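Local coordinates for ABC transporter substrate-binding protein (Streptococcus pneumoniae, PDB 4OHN), which binds histidine and probably delivers it to a membrane ABC transporter for uptake into the cell, at residues 41-46 / 242-247; 104-109 / 175-180; 120-125 / 148-153. All coordinates share one frame; numbering follows the deposited sequence. Where two conformers were deposited one is given.

How the contacts relate
Along the chain the contacts are nested: contact 3 falls inside the loop closed by contact 2, and contact 2 inside the loop closed by contact 1. Contact 2 reaches the ligand pocket: Asp179 accepts a hydrogen bond from the amino group of the bound histidine. Contact 1 joins the start of helix 43-53 to the end of helix 235-244; its centre is about 19 Å from that of contact 2, and the side chain of Phe244 lies about 12 Å from the histidine. Contact 3 is remote from contact 1, centres about 35 Å apart across the chain's centre, but touches contact 2: Met122 CE lies 3.8 Å from Gly175 N, and Met122 CG packs on Leu108.

Contact 1 of 3, residues 41-46 / 242-247; sequences AGFDID and KWFGED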
loop_
_atom_site.group_PDB
_atom_site.type_symbol
_atom_site.label_atom_id
_atom_site.label_comp_id
_atom_site.label_asym_id
_atom_site.label_seq_id
_atom_site.Cartn_x
_atom_site.Cartn_y
_atom_site.Cartn_z
ATOM N N ALA A 41 13.177 -3.938 -2.819
ATOM C CA ALA A 41 13.092 -4.698 -1.569
ATOM C C ALA A 41 11.808 -4.352 -0.845
ATOM O O ALA A 41 11.162 -3.348 -1.142
ATOM C CB ALA A 41 14.274 -4.408 -0.662
ATOM N N GLY A 42 11.449 -5.184 0.118
ATOM C CA GLY A 42 10.337 -4.905 0.986
ATOM C C GLY A 42 9.574 -6.143 1.390
ATOM O O GLY A 42 9.826 -7.254 0.922
ATOM N N PHE A 43 8.628 -5.945 2.287
ATOM C CA PHE A 43 7.777 -7.024 2.762
ATOM C C PHE A 43 7.068 -7.749 1.633
ATOM O O PHE A 43 7.066 -8.985 1.581
ATOM C CB PHE A 43 6.770 -6.492 3.794
ATOM C CG PHE A 43 5.851 -7.542 4.342
ATOM C CD1 PHE A 43 6.149 -8.169 5.521
ATOM C CD2 PHE A 43 4.684 -7.894 3.679
ATOM C CE1 PHE A 43 5.304 -9.157 6.035
ATOM C CE2 PHE A 43 3.848 -8.880 4.178
ATOM C CZ PHE A 43 4.152 -9.484 5.366
ATOM N N ASP A 44 6.447 -6.999 0.734
ATOM C CA ASP A 44 5.747 -7.615 -0.381
ATOM C C ASP A 44 6.697 -8.234 -1.387
ATOM O O ASP A 44 6.359 -9.234 -2.011
ATOM C CB ASP A 44 4.848 -6.608 -1.100
ATOM C CG ASP A 44 3.574 -6.293 -0.334
ATOM O OD1 ASP A 44 3.100 -7.119 0.487
ATOM O OD2 ASP A 44 3.034 -5.184 -0.586
ATOM N N ILE A 45 7.871 -7.639 -1.591
ATOM C CA ILE A 45 8.859 -8.248 -2.469
ATOM C C ILE A 45 9.195 -9.640 -1.928
ATOM O O ILE A 45 9.164 -10.639 -2.664
ATOM C CB ILE A 45 10.144 -7.398 -2.595
ATOM C CG1 ILE A 45 9.841 -5.955 -3.016
ATOM C CG2 ILE A 45 11.103 -8.056 -3.576
ATOM C CD1 ILE A 45 9.107 -5.821 -4.343
ATOM N N ASP A 46 9.484 -9.721 -0.639
ATOM C CA ASP A 46 9.821 -10.994 -0.019
ATOM C C ASP A 46 8.636 -11.970 -0.024
ATOM O O ASP A 46 8.804 -13.160 -0.332
ATOM C CB ASP A 46 10.298 -10.749 1.426
ATOM C CG ASP A 46 11.681 -10.091 1.503
ATOM O OD1 ASP A 46 12.395 -9.989 0.482
ATOM O OD2 ASP A 46 12.043 -9.687 2.625
ATOM N N LYS A 242 11.389 -9.180 9.964
ATOM C CA LYS A 242 12.413 -8.445 9.237
ATOM C C LYS A 242 11.967 -7.011 8.985
ATOM O O LYS A 242 12.742 -6.080 9.191
ATOM C CB LYS A 242 12.717 -9.157 7.919
ATOM C CG LYS A 242 13.650 -8.410 6.986
ATOM C CD LYS A 242 13.901 -9.212 5.730
ATOM C CE LYS A 242 14.661 -8.409 4.693
ATOM N NZ LYS A 242 14.770 -9.182 3.424
ATOM N N TRP A 243 10.723 -6.815 8.554
ATOM C CA TRP A 243 10.261 -5.489 8.153
ATOM C C TRP A 243 9.530 -4.712 9.252
ATOM O O TRP A 243 9.543 -3.473 9.230
ATOM C CB TRP A 243 9.390 -5.612 6.887
ATOM C CG TRP A 243 10.222 -6.067 5.732
ATOM C CD1 TRP A 243 10.274 -7.327 5.188
ATOM C CD2 TRP A 243 11.172 -5.277 5.015
ATOM N NE1 TRP A 243 11.192 -7.364 4.174
ATOM C CE2 TRP A 243 11.764 -6.119 4.052
ATOM C CE3 TRP A 243 11.586 -3.929 5.096
ATOM C CZ2 TRP A 243 12.738 -5.662 3.171
ATOM C CZ3 TRP A 243 12.573 -3.476 4.222
ATOM C CH2 TRP A 243 13.121 -4.344 3.259
ATOM N N PHE A 244 8.915 -5.414 10.208
ATOM C CA PHE A 244 8.040 -4.778 11.203
ATOM C C PHE A 244 8.425 -4.982 12.655
ATOM O O PHE A 244 7.909 -4.288 13.524
ATOM C CB PHE A 244 6.609 -5.253 11.007
ATOM C CG PHE A 244 6.037 -4.848 9.705
ATOM C CD1 PHE A 244 5.798 -3.512 9.455
ATOM C CD2 PHE A 244 5.780 -5.767 8.717
ATOM C CE1 PHE A 244 5.286 -3.109 8.256
ATOM C CE2 PHE A 244 5.268 -5.362 7.503
ATOM C CZ PHE A 244 5.020 -4.016 7.282
ATOM N N GLY A 245 9.311 -5.928 12.930
ATOM C CA GLY A 245 9.669 -6.243 14.306
ATOM C C GLY A 245 8.521 -6.827 15.115
ATOM O O GLY A 245 8.542 -6.777 16.344
ATOM N N GLU A 246 7.523 -7.384 14.430
ATOM C CA GLU A 246 6.355 -7.961 15.087
ATOM C C GLU A 246 5.684 -8.896 14.106
ATOM O O GLU A 246 6.016 -8.885 12.930
ATOM C CB GLU A 246 5.358 -6.874 15.504
ATOM C CG GLU A 246 4.700 -6.138 14.325
ATOM C CD GLU A 246 3.547 -5.240 14.745
ATOM O OE1 GLU A 246 2.821 -5.595 15.699
ATOM O OE2 GLU A 246 3.364 -4.177 14.115
ATOM N N ASP A 247 4.723 -9.671 14.601
ATOM C CA ASP A 247 3.918 -10.582 13.797
ATOM C C ASP A 247 2.638 -9.875 13.324
ATOM O O ASP A 247 1.717 -9.643 14.112
ATOM C CB ASP A 247 3.590 -11.810 14.658
ATOM C CG ASP A 247 2.634 -12.775 13.992
ATOM O OD1 ASP A 247 2.347 -12.604 12.796
ATOM O OD2 ASP A 247 2.181 -13.725 14.670
#
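The indole of Trp243 lies flat against the turn that starts helix 43-53. One face takes the backbone of Gly42 and Phe43: CA of Gly42, the N-cap residue, sits 3.6 Å from the centroid of the six-membered ring as a CH-pi contact, in a backbone conformation that leaves no room for a CB beside the carbonyl O of Ala41, and Phe43 N stands over the rim of the same face. The opposite face carries CG of the preceding Lys242, and at the edge, in the ring plane, is Asp46 OD2. The Phe244 ring turns its edge to Phe43, with CE2 3.5 Å from Phe43 CD1; the two ring planes are inclined at 55°, their centroids 5.5 Å apart. Phe43 has CG anti to the backbone N (chi1 -180°), which carries its ring past the indole to Phe244, while its CB rests 3.9 Å from Trp243 CD1.

Asp46 OD2 is gripped twice. Trp243 NE1 donates to it over 2.9 Å, nearly straight at 173° but from above the carboxylate plane; Lys242 NZ, at the tip of an extended chain, reaches the same oxygen on its syn side at 2.9 Å as a salt bridge. The indole N-H bond, with the backbone packed on one face, probably fixes the rotation of the tryptophan, and the ammonium probably helps keep Asp46 ionised, so one carboxylate oxygen ties the C-terminal helix to the first turn of helix 43-53.

Contact 2 of 3, residues 104-109 / 175-180; sequences NEQVLV and GLLIDR. With HIS (histidine), chain B.
Val107 and Val109 of one strand meet Ile178 of the other on one face of an antiparallel pair. The methyl CG2 of Ile178 fits between them, 3.5 Å from Val109 CG2 and 4.1 Å from Val107 CG2. Past the strand's end, Arg180 extends from CG to NE across Val107, whose CG1 lies 3.8 Å from Arg180 CD and over a face of the guanidinium. On the other face Leu177 CD1 leans over the Val107 carbonyl, and Leu108 CD2, in one of its two conformers, lies against the backbone of Leu176 and the CB of Leu177. Val107 and Val109 exchange backbone hydrogen bonds with Ile178 and Leu176, and Arg180 N adds a 2.8 Å bond to Glu105 O.

Towards the ligand this second face turns polar. Asp179 OD2 accepts a hydrogen bond from the amino N of the bound histidine at 2.7 Å, and Asn104 ND2 and Gln106 NE2 add weak bonds to the same oxygen. The Asn104 amide lies nearly parallel to the carboxylate, 16° between planes, whereas that of Gln106 is almost perpendicular. A water bridges Gln106 OE1 and Asp179 OD1, donating 2.8 Å bonds to both. A bend at chi2 (-68°) curls Gln106 back over the neighbouring strand. Both amides donate more strongly to Glu206 OE1, which holds them so that they probably help position the aspartate.

Strand 102-111 continues the sheet to 196-200 and 206-212, and 175-179 to 127-130. Helix 161-169 covers Leu176 and Ile178, Val198 and Thr200 touch Val107, and Phe208 closes on Asn104 and Asp179.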
loop_
_atom_site.group_PDB
_atom_site.type_symbol
_atom_site.label_atom_id
_atom_site.label_comp_id
_atom_site.label_asym_id
_atom_site.label_seq_id
_atom_site.Cartn_x
_atom_site.Cartn_y
_atom_site.Cartn_z
ATOM N N ASN A 104 -3.960 -2.374 8.210
ATOM C CA ASN A 104 -3.368 -1.066 7.997
ATOM C C ASN A 104 -4.365 -0.014 8.427
ATOM O O ASN A 104 -5.564 -0.292 8.523
ATOM C CB ASN A 104 -3.018 -0.906 6.522
ATOM C CG ASN A 104 -2.384 0.436 6.198
ATOM O OD1 ASN A 104 -1.367 0.855 6.815
ATOM N ND2 ASN A 104 -3.040 1.162 5.291
ATOM N N GLU A 105 -3.870 1.175 8.729
ATOM C CA GLU A 105 -4.718 2.299 9.089
ATOM C C GLU A 105 -4.235 3.528 8.371
ATOM O O GLU A 105 -3.053 3.661 8.096
ATOM C CB GLU A 105 -4.698 2.562 10.594
ATOM C CG GLU A 105 -5.224 1.400 11.445
ATOM C CD GLU A 105 -4.223 0.255 11.611
ATOM O OE1 GLU A 105 -3.037 0.518 11.915
ATOM O OE2 GLU A 105 -4.625 -0.916 11.449
ATOM N N GLN A 106 -5.165 4.392 8.016
ATOM C CA GLN A 106 -4.842 5.710 7.496
ATOM C C GLN A 106 -4.632 6.659 8.668
ATOM O O GLN A 106 -5.425 6.712 9.626
ATOM C CB GLN A 106 -5.929 6.199 6.551
ATOM C CG GLN A 106 -6.141 5.297 5.325
ATOM C CD GLN A 106 -4.968 5.310 4.374
ATOM O OE1 GLN A 106 -4.382 6.360 4.099
ATOM N NE2 GLN A 106 -4.598 4.140 3.879
ATOM N N VAL A 107 -3.524 7.364 8.633
ATOM C CA VAL A 107 -3.172 8.305 9.695
ATOM C C VAL A 107 -2.909 9.672 9.089
ATOM O O VAL A 107 -2.664 9.830 7.884
ATOM C CB VAL A 107 -1.910 7.867 10.488
ATOM C CG1 VAL A 107 -2.202 6.613 11.345
ATOM C CG2 VAL A 107 -0.732 7.627 9.591
ATOM N N LEU A 108 -3.012 10.705 9.922
ATOM C CA LEU A 108 -2.440 11.998 9.621
ATOM C C LEU A 108 -1.054 12.104 10.197
ATOM O O LEU A 108 -0.773 11.625 11.315
ATOM C CB LEU A 108 -3.283 13.133 10.183
ATOM C CG LEU A 108 -4.531 13.560 9.433
ATOM C CD1 LEU A 108 -5.124 14.795 10.085
ATOM C CD2 LEU A 108 -4.216 13.808 7.960
ATOM N N VAL A 109 -0.196 12.743 9.419
ATOM C CA VAL A 109 1.149 13.106 9.862
ATOM C C VAL A 109 1.262 14.636 9.811
ATOM O O VAL A 109 0.949 15.254 8.792
ATOM C CB VAL A 109 2.249 12.442 9.014
ATOM C CG1 VAL A 109 3.637 12.846 9.496
ATOM C CG2 VAL A 109 2.112 10.922 9.076
ATOM N N GLY A 175 -0.681 18.902 6.960
ATOM C CA GLY A 175 -0.915 17.520 7.346
ATOM C C GLY A 175 -0.943 16.666 6.099
ATOM O O GLY A 175 -1.315 17.117 5.037
ATOM N N LEU A 176 -0.584 15.413 6.272
ATOM C CA LEU A 176 -0.559 14.430 5.196
ATOM C C LEU A 176 -1.339 13.189 5.621
ATOM O O LEU A 176 -1.055 12.604 6.667
ATOM C CB LEU A 176 0.896 14.061 4.857
ATOM C CG LEU A 176 1.092 12.951 3.819
ATOM C CD1 LEU A 176 0.431 13.268 2.485
ATOM C CD2 LEU A 176 2.609 12.710 3.650
ATOM N N LEU A 177 -2.323 12.823 4.805
ATOM C CA LEU A 177 -3.077 11.586 5.007
ATOM C C LEU A 177 -2.321 10.444 4.340
ATOM O O LEU A 177 -2.094 10.487 3.129
ATOM C CB LEU A 177 -4.476 11.747 4.414
ATOM C CG LEU A 177 -5.479 10.608 4.641
ATOM C CD1 LEU A 177 -5.741 10.408 6.131
ATOM C CD2 LEU A 177 -6.775 10.898 3.900
ATOM N N ILE A 178 -1.935 9.442 5.100
ATOM C CA ILE A 178 -0.976 8.439 4.644
ATOM C C ILE A 178 -1.133 7.128 5.410
ATOM O O ILE A 178 -1.592 7.103 6.551
ATOM C CB ILE A 178 0.465 9.010 4.773
ATOM C CG1 ILE A 178 1.529 8.038 4.247
ATOM C CG2 ILE A 178 0.757 9.424 6.199
ATOM C CD1 ILE A 178 2.913 8.676 4.122
ATOM N N ASP A 179 -0.759 6.017 4.793
ATOM C CA ASP A 179 -0.752 4.730 5.458
ATOM C C ASP A 179 0.177 4.711 6.662
ATOM O O ASP A 179 1.326 5.132 6.576
ATOM C CB ASP A 179 -0.312 3.638 4.468
ATOM C CG ASP A 179 -1.146 3.627 3.231
ATOM O OD1 ASP A 179 -1.055 4.581 2.452
ATOM O OD2 ASP A 179 -1.893 2.652 3.046
ATOM N N ARG A 180 -0.297 4.170 7.783
ATOM C CA ARG A 180 0.512 4.080 8.989
ATOM C C ARG A 180 1.768 3.249 8.764
ATOM O O ARG A 180 2.826 3.588 9.258
ATOM C CB ARG A 180 -0.314 3.536 10.153
ATOM C CG ARG A 180 0.340 3.725 11.532
ATOM C CD ARG A 180 -0.675 3.414 12.644
ATOM N NE ARG A 180 -0.394 4.102 13.898
ATOM C CZ ARG A 180 -1.279 4.244 14.881
ATOM N NH1 ARG A 180 -2.503 3.761 14.747
ATOM N NH2 ARG A 180 -0.944 4.877 15.995
HETATM N N HIS B . -2.608 1.558 0.691
HETATM C CA HIS B . -2.814 2.660 -0.281
HETATM C C HIS B . -3.488 2.152 -1.535
HETATM O O HIS B . -3.737 0.929 -1.643
HETATM C CB HIS B . -1.513 3.447 -0.568
HETATM C CG HIS B . -0.516 2.809 -1.490
HETATM N ND1 HIS B . 0.231 3.575 -2.371
HETATM C CD2 HIS B . -0.056 1.540 -1.621
HETATM C CE1 HIS B . 1.077 2.797 -3.019
HETATM N NE2 HIS B . 0.929 1.558 -2.579
HETATM O OXT HIS B . -3.780 2.997 -2.408
HETATM O O HOH W 1 -3.360 5.985 1.557
#

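Contact 3 of 3, residues 120-125 / 148-153; sequences KDMTGK and NIVANK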
loop_
_atom_site.group_PDB
_atom_site.type_symbol
_atom_site.label_atom_id
_atom_site.label_comp_id
_atom_site.label_asym_id
_atom_site.label_seq_id
_atom_site.Cartn_x
_atom_site.Cartn_y
_atom_site.Cartn_z
ATOM N N LYS A 120 -9.560 17.794 14.217
ATOM C CA LYS A 120 -10.226 19.088 14.287
ATOM C C LYS A 120 -9.268 20.266 14.257
ATOM O O LYS A 120 -9.658 21.363 13.860
ATOM C CB LYS A 120 -11.222 19.175 15.434
ATOM C CG LYS A 120 -10.702 19.197 16.818
ATOM C CD LYS A 120 -11.924 19.165 17.735
ATOM C CE LYS A 120 -11.622 19.558 19.163
ATOM N NZ LYS A 120 -12.695 19.066 20.081
ATOM N N ASP A 121 -8.009 20.064 14.617
ATOM C CA ASP A 121 -7.054 21.150 14.554
ATOM C C ASP A 121 -6.455 21.322 13.151
ATOM O O ASP A 121 -5.577 22.168 12.950
ATOM C CB ASP A 121 -6.020 21.017 15.672
ATOM C CG ASP A 121 -6.601 21.354 17.036
ATOM O OD1 ASP A 121 -7.661 22.002 17.108
ATOM O OD2 ASP A 121 -6.000 20.955 18.060
ATOM N N MET A 122 -6.972 20.564 12.183
ATOM C CA MET A 122 -6.703 20.826 10.761
ATOM C C MET A 122 -7.667 21.828 10.157
ATOM O O MET A 122 -7.635 22.066 8.939
ATOM C CB MET A 122 -6.751 19.519 9.971
ATOM C CG MET A 122 -5.544 18.632 10.188
ATOM S SD MET A 122 -4.001 19.301 9.484
ATOM C CE MET A 122 -4.364 19.212 7.730
ATOM N N THR A 123 -8.540 22.399 10.968
ATOM C CA THR A 123 -9.522 23.348 10.476
ATOM C C THR A 123 -8.788 24.503 9.795
ATOM O O THR A 123 -7.907 25.137 10.377
ATOM C CB THR A 123 -10.485 23.811 11.595
ATOM O OG1 THR A 123 -11.212 22.667 12.077
ATOM C CG2 THR A 123 -11.476 24.845 11.044
ATOM N N GLY A 124 -9.116 24.733 8.519
ATOM C CA GLY A 124 -8.495 25.812 7.770
ATOM C C GLY A 124 -7.052 25.553 7.351
ATOM O O GLY A 124 -6.401 26.417 6.768
ATOM N N LYS A 125 -6.538 24.358 7.647
ATOM C CA LYS A 125 -5.150 23.993 7.337
ATOM C C LYS A 125 -5.094 23.183 6.032
ATOM O O LYS A 125 -6.104 22.657 5.574
ATOM C CB LYS A 125 -4.544 23.179 8.487
ATOM C CG LYS A 125 -4.488 23.915 9.828
ATOM C CD LYS A 125 -3.503 25.065 9.776
ATOM C CE LYS A 125 -3.340 25.722 11.135
ATOM N NZ LYS A 125 -2.582 26.995 10.990
ATOM N N ASN A 148 -14.467 18.454 5.001
ATOM C CA ASN A 148 -15.353 19.553 5.366
ATOM C C ASN A 148 -14.646 20.664 6.115
ATOM O O ASN A 148 -15.055 21.802 6.044
ATOM C CB ASN A 148 -16.608 19.087 6.105
ATOM C CG ASN A 148 -17.591 18.415 5.189
ATOM O OD1 ASN A 148 -17.460 18.480 3.995
ATOM N ND2 ASN A 148 -18.558 17.749 5.757
ATOM N N ILE A 149 -13.601 20.328 6.852
ATOM C CA ILE A 149 -12.899 21.327 7.645
ATOM C C ILE A 149 -11.546 21.837 7.162
ATOM O O ILE A 149 -11.135 22.896 7.544
ATOM C CB ILE A 149 -12.775 20.862 9.093
ATOM C CG1 ILE A 149 -11.911 19.600 9.203
ATOM C CG2 ILE A 149 -14.172 20.626 9.655
ATOM C CD1 ILE A 149 -11.524 19.262 10.624
ATOM N N VAL A 150 -10.867 21.091 6.304
ATOM C CA VAL A 150 -9.573 21.538 5.812
ATOM C C VAL A 150 -9.709 22.676 4.811
ATOM O O VAL A 150 -10.758 22.860 4.236
ATOM C CB VAL A 150 -8.741 20.400 5.180
ATOM C CG1 VAL A 150 -8.469 19.304 6.190
ATOM C CG2 VAL A 150 -9.401 19.836 3.931
ATOM N N ALA A 151 -8.645 23.435 4.622
ATOM C CA ALA A 151 -8.665 24.548 3.680
ATOM C C ALA A 151 -9.149 24.087 2.309
ATOM O O ALA A 151 -8.704 23.052 1.797
ATOM C CB ALA A 151 -7.279 25.153 3.574
ATOM N N ASN A 152 -10.071 24.855 1.732
ATOM C CA ASN A 152 -10.620 24.613 0.395
ATOM C C ASN A 152 -11.392 23.301 0.197
ATOM O O ASN A 152 -11.803 22.987 -0.918
ATOM C CB ASN A 152 -9.519 24.738 -0.660
ATOM C CG ASN A 152 -8.796 26.053 -0.572
ATOM O OD1 ASN A 152 -9.415 27.110 -0.609
ATOM N ND2 ASN A 152 -7.481 25.997 -0.410
ATOM N N LYS A 153 -11.636 22.568 1.277
ATOM C CA LYS A 153 -12.319 21.285 1.195
ATOM C C LYS A 153 -11.680 20.396 0.135
ATOM O O LYS A 153 -12.351 19.698 -0.618
ATOM C CB LYS A 153 -13.814 21.482 0.907
ATOM C CG LYS A 153 -14.538 22.242 1.996
ATOM C CD LYS A 153 -16.053 22.230 1.756
ATOM C CE LYS A 153 -16.840 22.751 2.949
ATOM N NZ LYS A 153 -16.629 24.203 3.182
#
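A type II beta turn, Met122 to Lys125, on the way into strand 127-130 pairs with the loop that leads to strand 155-158. Gly124 N donates to Ile149 O at 2.9 Å, and Ala151 N returns a 2.8 Å bond to Lys125 O, arriving from above the carbonyl plane. Ile149 O also receives the CA-H of Thr123, at 3.4 Å. The turn is closed by Lys125 N to Met122 O, and the positive phi of Gly124 suits its third position.

Side chains fill in around these bonds. Thr123 OG1 donates to Lys120 O over 2.7 Å, joining the Thr123 N-H on that carbonyl, which probably holds the threonine side chain in its rotamer. Ile149 crosses the threonine at about a right angle: with chi1 64° its CG1 branch carries CD1 to 3.7 Å from Thr123 OG1 and up to Lys120 CA. Inside, Met122 CB meets Val150 CG1, and both side chains pack on Leu127, while Ala151 CB touches the carbonyl oxygens of Gly124 and Lys125. Far from the ligand, such reciprocal backbone bonding links the approaches to neighbouring parallel strands, 127-130 and 155-158, in the alpha/beta fold typical of periplasmic-type binding proteins.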